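Local coordinates for subclass B3 metallo-beta-lactamase (Sphingobium indicum, PDB 7LUU), which probably hydrolyses the beta-lactam ring of antibiotics with a pair of zinc ions, as subclass B3 metallo-beta-lactamases do, at residues E54-L59 with G92-A97; P60-F65 with A273-S278; L119-H124 with M205-N210. All coordinates share one frame; numbering follows the deposited sequence.

Interaction 1: E54-L59 with G92-A97; sequences EWLAPL and GALPQA
Leu94 and Ala97, which both touch Leu56, are tied to each other by a backbone hydrogen bond from Ala97 N to Leu94 O at 2.9 Å. That turn lines up their side chains, with that of Ala93, as an apolar surface facing the end of helix 49-55, and the closest approaches made there are all between carbon atoms. Leu56, the first residue to leave helical geometry, supplies the wedge. Its CD1 lies 3.8 Å from Leu94 CD1, and its CD2 branch points instead at the methyls of the two alanines, 4.0 Å from Ala97 CB. A forked leucine can meet both ends of this surface, while small alanines let it come close. In the alpha-beta/beta-alpha sandwich of the metallo-beta-lactamases, 92-97 is the loop between strand 87-90 and helix 98-107, so the contact lays the N-terminal helix against it. Leu94 CD1 also approaches Trp55 CE3 at 3.8 Å, obliquely to the indole, the two side chains crossing at about a right angle. The other surroundings of that indole include the zinc ligands Asp126 and His267, which places it at the rim of the metal site. Gln96 offers its aliphatic part, CG lying 3.9 Å from Leu56 CD1. The bend of its chain at chi2 (-94°) keeps CG there while NE2 bonds to Met47 O.

Interaction 2: P60-F65 with A273-S278; sequences PPERVF and AGRYGS
Arg275 turns its chain at chi3 (69°) and Glu62 runs extended beyond CG, and these torsions bring guanidinium and carboxylate together. Tyr276 has chi1 of 57°, with CG between the backbone N and carbonyl carbon, a position that presents the ring face to Val64 CG1. In the alpha-beta/beta-alpha sandwich, the contact joins edge strand 62-65, and the prolines before it, to the loop leading into edge strand 277-278 of the other sheet, at the protein surface. One nitrogen, Arg275 NH1, serves two acceptors: Pro60 O at 2.7 Å, met nearly along the C=O axis, and Glu62 OE1 at 2.9 Å. The second is a fairly straight salt bridge (N-H...O 158°) that meets OE1 on the anti side, tilted from the carboxylate plane though near the guanidinium plane. A long arginine suits the place, since it can reach from its loop to the Pro60 carbonyl and to the acid that opens strand 62-65; Leu59 packs against it. Val64 puts CG1 over the Tyr276 ring, a CH-pi contact of 3.9 Å from CG1 to the ring centroid. Val64 also touches Ile262 and Leu70, as Tyr276 does, and its branched methyls suit such apolar neighbours. Val64 and Phe65 together face Ser68 in a classic beta bulge. A water at the ring edge lies 2.5 Å from Tyr276 OH and donates to Arg63 O at 2.6 Å.

Interaction 3: L119-H124 with M205-N210; sequences LSTEPH and MTWSWN. With ZN (zinc ion), chain B.
Leu119 lies on the indole of Trp207, its CB over the centre of the ring system and 3.7 Å from Trp207 CE2. This is a CH-pi contact in the middle of the alpha-beta/beta-alpha sandwich, where strand 205-213 of one sheet meets the end of strand 115-119 of the other and the loop that follows. Met205 CG lies over the opposite face, offset toward the rim, so the broad indole has an aliphatic carbon on each side. At its edge, in plane, sits Ser120 O, 3.4 Å from Trp207 CZ2, and Thr121 CG2 comes to the same rim, 3.7 Å from Trp207 NE1. The backbones are joined as well: Met205 N donates to Thr121 O at 2.8 Å, while the carbonyl of Met205 receives a CA-H...O contact from Thr121. Thr121 suits its place by being two-sided, with its methyl at the edge of the indole and OG1 hydrogen-bonded to Asp91. This backbone leads straight into the zinc-binding sequence, which in this family usually reads His-X-His-X-Asp-His and here begins with Glu122. An inverse gamma turn centred on Pro123 separates Glu122 from His124, and both side chains reach one zinc ion, which His200 also binds. His124 NE2, across the ring from the metal-bound ND1, is hydrogen-bonded to Asp161, which probably orients the ring. The zinc is held by Glu122 OE2 at 1.9 Å, by His124 ND1 at 2.0 Å and by a water.

Overall arrangement
Interactions 1 and 3 follow one another along the chain, whereas interaction 2 opens right after the first segment of interaction 1, so the two cross, and closes only near the C-terminal end, enclosing interaction 3. Their centres form a near-equilateral triangle, 16 to 17 Å on a side. Interaction 3 lies deep, about 5 Å from the centre of the chain, and interactions 1 and 2 lie further out. Only the latter two touch, through Leu59 and Arg275, Leu59 lying in the short loop between helix 49-55 and strand 62-65. Interactions 2 and 3 both link the two sheets, one at the edge and one in the core beneath the zinc site, while interaction 1 brings the N-terminal helix to the rim of that site.

Interaction 1: E54-L59 with G92-A97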
loop_
_atom_site.group_PDB
_atom_site.type_symbol
_atom_site.label_atom_id
_atom_site.label_comp_id
_atom_site.label_asym_id
_atom_site.label_seq_id
_atom_site.Cartn_x
_atom_site.Cartn_y
_atom_site.Cartn_z
ATOM N N GLU A 54 -8.402 2.218 16.120
ATOM C CA GLU A 54 -8.659 0.981 15.404
ATOM C C GLU A 54 -7.553 0.649 14.404
ATOM O O GLU A 54 -7.079 -0.503 14.353
ATOM C CB GLU A 54 -9.984 1.049 14.641
ATOM C CG GLU A 54 -11.186 1.311 15.512
ATOM C CD GLU A 54 -12.332 0.395 15.183
ATOM O OE1 GLU A 54 -12.755 -0.322 16.117
ATOM O OE2 GLU A 54 -12.797 0.377 14.002
ATOM N N TRP A 55 -7.204 1.609 13.540
ATOM C CA TRP A 55 -6.221 1.338 12.497
ATOM C C TRP A 55 -4.909 0.848 13.084
ATOM O O TRP A 55 -4.269 -0.032 12.510
ATOM C CB TRP A 55 -5.902 2.606 11.691
ATOM C CG TRP A 55 -6.854 2.939 10.609
ATOM C CD1 TRP A 55 -7.637 2.084 9.884
ATOM C CD2 TRP A 55 -7.061 4.249 10.064
ATOM N NE1 TRP A 55 -8.345 2.806 8.915
ATOM C CE2 TRP A 55 -8.003 4.135 9.022
ATOM C CE3 TRP A 55 -6.547 5.523 10.379
ATOM C CZ2 TRP A 55 -8.427 5.257 8.280
ATOM C CZ3 TRP A 55 -6.998 6.645 9.658
ATOM C CH2 TRP A 55 -7.914 6.484 8.614
ATOM N N LEU A 56 -4.456 1.470 14.179
ATOM C CA LEU A 56 -3.127 1.185 14.695
ATOM C C LEU A 56 -3.182 0.236 15.900
ATOM O O LEU A 56 -2.213 0.111 16.633
ATOM C CB LEU A 56 -2.428 2.497 15.098
ATOM C CG LEU A 56 -2.247 3.447 13.929
ATOM C CD1 LEU A 56 -1.416 4.684 14.399
ATOM C CD2 LEU A 56 -1.506 2.785 12.777
ATOM N N ALA A 57 -4.296 -0.484 16.084
ATOM C CA ALA A 57 -4.295 -1.452 17.177
ATOM C C ALA A 57 -3.120 -2.428 16.993
ATOM O O ALA A 57 -2.846 -2.886 15.876
ATOM C CB ALA A 57 -5.643 -2.188 17.194
ATOM N N PRO A 58 -2.399 -2.748 18.043
ATOM C CA PRO A 58 -1.142 -3.467 17.859
ATOM C C PRO A 58 -1.356 -4.939 17.581
ATOM O O PRO A 58 -2.267 -5.585 18.140
ATOM C CB PRO A 58 -0.421 -3.295 19.202
ATOM C CG PRO A 58 -1.565 -3.067 20.218
ATOM C CD PRO A 58 -2.595 -2.277 19.442
ATOM N N LEU A 59 -0.393 -5.501 16.843
ATOM C CA LEU A 59 -0.275 -6.945 16.606
ATOM C C LEU A 59 1.189 -7.328 16.720
ATOM O O LEU A 59 2.059 -6.569 16.279
ATOM C CB LEU A 59 -0.782 -7.314 15.207
ATOM C CG LEU A 59 -2.295 -7.137 14.960
ATOM C CD1 LEU A 59 -2.594 -7.452 13.484
ATOM C CD2 LEU A 59 -3.160 -8.061 15.918
ATOM N N GLY A 92 3.723 2.714 5.148
ATOM C CA GLY A 92 4.219 3.359 6.370
ATOM C C GLY A 92 3.124 3.781 7.323
ATOM O O GLY A 92 3.427 4.481 8.296
ATOM N N ALA A 93 1.878 3.373 7.104
ATOM C CA ALA A 93 0.760 3.749 7.973
ATOM C C ALA A 93 0.733 5.276 8.226
ATOM O O ALA A 93 1.055 6.088 7.337
ATOM C CB ALA A 93 0.764 2.903 9.271
ATOM N N LEU A 94 0.229 5.668 9.419
ATOM C CA LEU A 94 0.066 7.087 9.776
ATOM C C LEU A 94 1.383 7.684 10.280
ATOM O O LEU A 94 2.332 6.964 10.594
ATOM C CB LEU A 94 -0.970 7.201 10.885
ATOM C CG LEU A 94 -2.395 6.808 10.481
ATOM C CD1 LEU A 94 -3.219 6.805 11.792
ATOM C CD2 LEU A 94 -2.944 7.857 9.653
ATOM N N PRO A 95 1.500 9.021 10.348
ATOM C CA PRO A 95 2.782 9.584 10.813
ATOM C C PRO A 95 3.219 9.048 12.187
ATOM O O PRO A 95 4.402 8.744 12.413
ATOM C CB PRO A 95 2.498 11.099 10.847
ATOM C CG PRO A 95 1.442 11.260 9.668
ATOM C CD PRO A 95 0.535 10.075 9.897
ATOM N N GLN A 96 2.293 8.975 13.150
ATOM C CA GLN A 96 2.676 8.520 14.471
ATOM C C GLN A 96 2.965 7.025 14.512
ATOM O O GLN A 96 3.467 6.556 15.534
ATOM C CB GLN A 96 1.563 8.884 15.471
ATOM C CG GLN A 96 0.229 8.129 15.252
ATOM C CD GLN A 96 -0.799 8.893 14.376
ATOM O OE1 GLN A 96 -0.457 9.544 13.370
ATOM N NE2 GLN A 96 -2.070 8.789 14.760
ATOM N N ALA A 97 2.725 6.292 13.401
ATOM C CA ALA A 97 3.047 4.871 13.372
ATOM C C ALA A 97 4.501 4.616 13.085
ATOM O O ALA A 97 4.972 3.486 13.278
ATOM C CB ALA A 97 2.247 4.150 12.304
#

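Interaction 2: P60-F65 with A273-S278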
loop_
_atom_site.group_PDB
_atom_site.type_symbol
_atom_site.label_atom_id
_atom_site.label_comp_id
_atom_site.label_asym_id
_atom_site.label_seq_id
_atom_site.Cartn_x
_atom_site.Cartn_y
_atom_site.Cartn_z
ATOM N N PRO A 60 1.511 -8.512 17.223
ATOM C CA PRO A 60 2.882 -8.923 17.177
ATOM C C PRO A 60 3.343 -9.053 15.737
ATOM O O PRO A 60 2.611 -9.575 14.878
ATOM C CB PRO A 60 2.872 -10.304 17.863
ATOM C CG PRO A 60 1.446 -10.862 17.560
ATOM C CD PRO A 60 0.579 -9.590 17.677
ATOM N N PRO A 61 4.549 -8.637 15.426
ATOM C CA PRO A 61 5.067 -8.891 14.071
ATOM C C PRO A 61 5.237 -10.382 13.836
ATOM O O PRO A 61 5.501 -11.177 14.765
ATOM C CB PRO A 61 6.408 -8.124 14.038
ATOM C CG PRO A 61 6.787 -8.006 15.522
ATOM C CD PRO A 61 5.512 -7.953 16.305
ATOM N N GLU A 62 4.980 -10.788 12.588
ATOM C CA GLU A 62 4.899 -12.226 12.262
ATOM C C GLU A 62 5.548 -12.458 10.910
ATOM O O GLU A 62 5.465 -11.596 10.020
ATOM C CB GLU A 62 3.438 -12.732 12.207
ATOM C CG GLU A 62 2.768 -12.747 13.576
ATOM C CD GLU A 62 1.334 -13.246 13.583
ATOM O OE1 GLU A 62 0.470 -12.631 12.961
ATOM O OE2 GLU A 62 1.082 -14.264 14.282
ATOM N N ARG A 63 6.192 -13.623 10.768
ATOM C CA ARG A 63 6.686 -14.088 9.464
ATOM C C ARG A 63 5.495 -14.550 8.640
ATOM O O ARG A 63 4.593 -15.234 9.159
ATOM C CB ARG A 63 7.685 -15.253 9.620
ATOM C CG ARG A 63 8.207 -15.798 8.272
ATOM C CD ARG A 63 8.853 -17.226 8.474
ATOM N NE ARG A 63 9.772 -17.186 9.593
ATOM C CZ ARG A 63 10.964 -16.623 9.556
ATOM N NH1 ARG A 63 11.402 -16.070 8.440
ATOM N NH2 ARG A 63 11.742 -16.618 10.641
ATOM N N VAL A 64 5.444 -14.126 7.377
ATOM C CA VAL A 64 4.435 -14.582 6.434
ATOM C C VAL A 64 4.899 -15.892 5.833
ATOM O O VAL A 64 4.247 -16.932 5.966
ATOM C CB VAL A 64 4.209 -13.530 5.335
ATOM C CG1 VAL A 64 3.188 -13.974 4.274
ATOM C CG2 VAL A 64 3.599 -12.230 5.948
ATOM N N PHE A 65 6.043 -15.844 5.172
ATOM C CA PHE A 65 6.612 -17.030 4.569
ATOM C C PHE A 65 8.048 -16.654 4.227
ATOM O O PHE A 65 8.314 -15.532 3.796
ATOM C CB PHE A 65 5.856 -17.447 3.300
ATOM C CG PHE A 65 6.300 -18.747 2.750
ATOM C CD1 PHE A 65 5.867 -19.928 3.351
ATOM C CD2 PHE A 65 7.122 -18.814 1.626
ATOM C CE1 PHE A 65 6.260 -21.172 2.845
ATOM C CE2 PHE A 65 7.518 -20.095 1.097
ATOM C CZ PHE A 65 7.128 -21.235 1.733
ATOM N N ALA A 273 -10.714 -12.204 7.097
ATOM C CA ALA A 273 -10.313 -12.376 8.495
ATOM C C ALA A 273 -8.814 -12.628 8.562
ATOM O O ALA A 273 -8.264 -13.383 7.764
ATOM C CB ALA A 273 -11.055 -13.583 9.069
ATOM N N GLY A 274 -8.171 -12.078 9.545
ATOM C CA GLY A 274 -6.755 -12.413 9.588
ATOM C C GLY A 274 -5.933 -11.427 8.775
ATOM O O GLY A 274 -6.435 -10.505 8.129
ATOM N N ARG A 275 -4.632 -11.636 8.823
ATOM C CA ARG A 275 -3.693 -10.648 8.327
ATOM C C ARG A 275 -3.318 -10.839 6.875
ATOM O O ARG A 275 -2.768 -9.904 6.269
ATOM C CB ARG A 275 -2.408 -10.726 9.148
ATOM C CG ARG A 275 -2.705 -10.639 10.651
ATOM C CD ARG A 275 -1.409 -10.518 11.481
ATOM N NE ARG A 275 -0.744 -9.225 11.297
ATOM C CZ ARG A 275 0.386 -8.906 11.921
ATOM N NH1 ARG A 275 0.974 -9.832 12.704
ATOM N NH2 ARG A 275 0.897 -7.678 11.784
ATOM N N TYR A 276 -3.486 -12.047 6.338
ATOM C CA TYR A 276 -3.333 -12.239 4.909
ATOM C C TYR A 276 -4.171 -13.434 4.501
ATOM O O TYR A 276 -4.547 -14.248 5.349
ATOM C CB TYR A 276 -1.835 -12.449 4.507
ATOM C CG TYR A 276 -1.086 -13.616 5.195
ATOM C CD1 TYR A 276 -0.448 -13.419 6.463
ATOM C CD2 TYR A 276 -1.014 -14.868 4.575
ATOM C CE1 TYR A 276 0.274 -14.478 7.082
ATOM C CE2 TYR A 276 -0.270 -15.913 5.170
ATOM C CZ TYR A 276 0.368 -15.673 6.413
ATOM O OH TYR A 276 1.051 -16.687 7.019
ATOM N N GLY A 277 -4.466 -13.532 3.208
ATOM C CA GLY A 277 -5.255 -14.639 2.653
ATOM C C GLY A 277 -4.324 -15.470 1.795
ATOM O O GLY A 277 -3.337 -14.951 1.260
ATOM N N SER A 278 -4.617 -16.762 1.708
ATOM C CA SER A 278 -3.749 -17.639 0.927
ATOM C C SER A 278 -4.547 -18.600 0.064
ATOM O O SER A 278 -5.697 -18.957 0.344
ATOM C CB SER A 278 -2.869 -18.523 1.863
ATOM O OG SER A 278 -2.075 -17.737 2.702
HETATM O O HOH W 1 2.181 -16.240 9.155
#

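Interaction 3: L119-H124 with M205-N210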
loop_
_atom_site.group_PDB
_atom_site.type_symbol
_atom_site.label_atom_id
_atom_site.label_comp_id
_atom_site.label_asym_id
_atom_site.label_seq_id
_atom_site.Cartn_x
_atom_site.Cartn_y
_atom_site.Cartn_z
ATOM N N LEU A 119 8.450 0.793 -0.254
ATOM C CA LEU A 119 7.524 0.806 -1.406
ATOM C C LEU A 119 6.187 1.434 -0.974
ATOM O O LEU A 119 5.738 1.229 0.137
ATOM C CB LEU A 119 7.290 -0.636 -1.925
ATOM C CG LEU A 119 8.595 -1.455 -2.043
ATOM C CD1 LEU A 119 8.177 -2.796 -2.691
ATOM C CD2 LEU A 119 9.705 -0.814 -2.848
ATOM N N SER A 120 5.549 2.211 -1.849
ATOM C CA SER A 120 4.305 2.918 -1.497
ATOM C C SER A 120 3.148 2.461 -2.393
ATOM O O SER A 120 3.246 2.588 -3.618
ATOM C CB SER A 120 4.520 4.433 -1.628
ATOM O OG SER A 120 3.295 5.151 -1.477
ATOM N N THR A 121 2.041 1.970 -1.775
ATOM C CA THR A 121 0.898 1.579 -2.590
ATOM C C THR A 121 0.067 2.771 -3.040
ATOM O O THR A 121 -0.658 2.666 -4.054
ATOM C CB THR A 121 -0.034 0.590 -1.843
ATOM O OG1 THR A 121 -0.534 1.142 -0.606
ATOM C CG2 THR A 121 0.694 -0.782 -1.581
ATOM N N GLU A 122 0.040 3.846 -2.239
ATOM C CA GLU A 122 -0.807 5.012 -2.556
ATOM C C GLU A 122 -0.452 6.221 -1.705
ATOM O O GLU A 122 -0.030 6.080 -0.531
ATOM C CB GLU A 122 -2.302 4.704 -2.366
ATOM C CG GLU A 122 -2.650 4.320 -0.866
ATOM C CD GLU A 122 -4.151 4.276 -0.630
ATOM O OE1 GLU A 122 -4.726 3.149 -0.761
ATOM O OE2 GLU A 122 -4.742 5.302 -0.273
ATOM N N PRO A 123 -0.679 7.417 -2.221
ATOM C CA PRO A 123 -0.233 8.628 -1.531
ATOM C C PRO A 123 -1.370 9.238 -0.693
ATOM O O PRO A 123 -1.798 10.375 -0.898
ATOM C CB PRO A 123 0.202 9.530 -2.702
ATOM C CG PRO A 123 -0.799 9.199 -3.747
ATOM C CD PRO A 123 -1.090 7.700 -3.631
ATOM N N HIS A 124 -1.912 8.434 0.241
ATOM C CA HIS A 124 -2.891 8.898 1.198
ATOM C C HIS A 124 -2.293 8.712 2.585
ATOM O O HIS A 124 -1.412 7.842 2.783
ATOM C CB HIS A 124 -4.165 8.077 1.109
ATOM C CG HIS A 124 -5.051 8.469 -0.027
ATOM N ND1 HIS A 124 -6.188 7.760 -0.339
ATOM C CD2 HIS A 124 -4.991 9.518 -0.893
ATOM C CE1 HIS A 124 -6.803 8.372 -1.363
ATOM N NE2 HIS A 124 -6.105 9.440 -1.713
ATOM N N MET A 205 -0.600 1.378 -6.542
ATOM C CA MET A 205 0.354 0.411 -7.099
ATOM C C MET A 205 0.428 -0.799 -6.183
ATOM O O MET A 205 0.437 -0.660 -4.957
ATOM C CB MET A 205 1.751 1.051 -7.263
ATOM C CG MET A 205 2.806 0.041 -7.886
ATOM S SD MET A 205 4.113 1.014 -8.733
ATOM C CE MET A 205 3.418 1.004 -10.401
ATOM N N THR A 206 0.512 -1.980 -6.796
ATOM C CA THR A 206 0.577 -3.279 -6.135
ATOM C C THR A 206 1.959 -3.867 -6.387
ATOM O O THR A 206 2.573 -3.625 -7.417
ATOM C CB THR A 206 -0.541 -4.159 -6.724
ATOM O OG1 THR A 206 -1.791 -3.651 -6.280
ATOM C CG2 THR A 206 -0.401 -5.680 -6.355
ATOM N N TRP A 207 2.472 -4.615 -5.411
ATOM C CA TRP A 207 3.816 -5.168 -5.458
ATOM C C TRP A 207 3.757 -6.675 -5.358
ATOM O O TRP A 207 3.075 -7.187 -4.472
ATOM C CB TRP A 207 4.613 -4.586 -4.248
ATOM C CG TRP A 207 4.500 -3.074 -4.162
ATOM C CD1 TRP A 207 3.568 -2.333 -3.420
ATOM C CD2 TRP A 207 5.226 -2.133 -4.948
ATOM N NE1 TRP A 207 3.768 -0.971 -3.663
ATOM C CE2 TRP A 207 4.750 -0.829 -4.614
ATOM C CE3 TRP A 207 6.262 -2.271 -5.915
ATOM C CZ2 TRP A 207 5.296 0.329 -5.178
ATOM C CZ3 TRP A 207 6.800 -1.139 -6.448
ATOM C CH2 TRP A 207 6.300 0.165 -6.095
ATOM N N SER A 208 4.587 -7.384 -6.154
ATOM C CA SER A 208 4.613 -8.830 -6.039
ATOM C C SER A 208 6.042 -9.350 -6.002
ATOM O O SER A 208 6.966 -8.776 -6.602
ATOM C CB SER A 208 3.844 -9.494 -7.220
ATOM O OG SER A 208 4.540 -9.220 -8.463
ATOM N N TRP A 209 6.209 -10.479 -5.312
ATOM C CA TRP A 209 7.518 -11.080 -5.269
ATOM C C TRP A 209 7.390 -12.503 -4.752
ATOM O O TRP A 209 6.390 -12.878 -4.145
ATOM C CB TRP A 209 8.438 -10.243 -4.340
ATOM C CG TRP A 209 8.074 -10.357 -2.847
ATOM C CD1 TRP A 209 8.629 -11.171 -1.881
ATOM C CD2 TRP A 209 7.027 -9.608 -2.184
ATOM N NE1 TRP A 209 8.010 -10.957 -0.652
ATOM C CE2 TRP A 209 7.056 -9.980 -0.803
ATOM C CE3 TRP A 209 6.144 -8.634 -2.608
ATOM C CZ2 TRP A 209 6.142 -9.469 0.146
ATOM C CZ3 TRP A 209 5.216 -8.071 -1.633
ATOM C CH2 TRP A 209 5.246 -8.521 -0.280
ATOM N N ASN A 210 8.450 -13.290 -4.959
ATOM C CA ASN A 210 8.541 -14.659 -4.428
ATOM C C ASN A 210 9.257 -14.676 -3.078
ATOM O O ASN A 210 10.262 -13.976 -2.882
ATOM C CB ASN A 210 9.330 -15.532 -5.403
ATOM C CG ASN A 210 8.459 -16.172 -6.481
ATOM O OD1 ASN A 210 7.232 -16.027 -6.464
ATOM N ND2 ASN A 210 9.098 -16.908 -7.421
HETATM ZN ZN ZN B . -6.531 5.821 0.156
HETATM O O HOH W 2 -6.649 5.455 2.050
#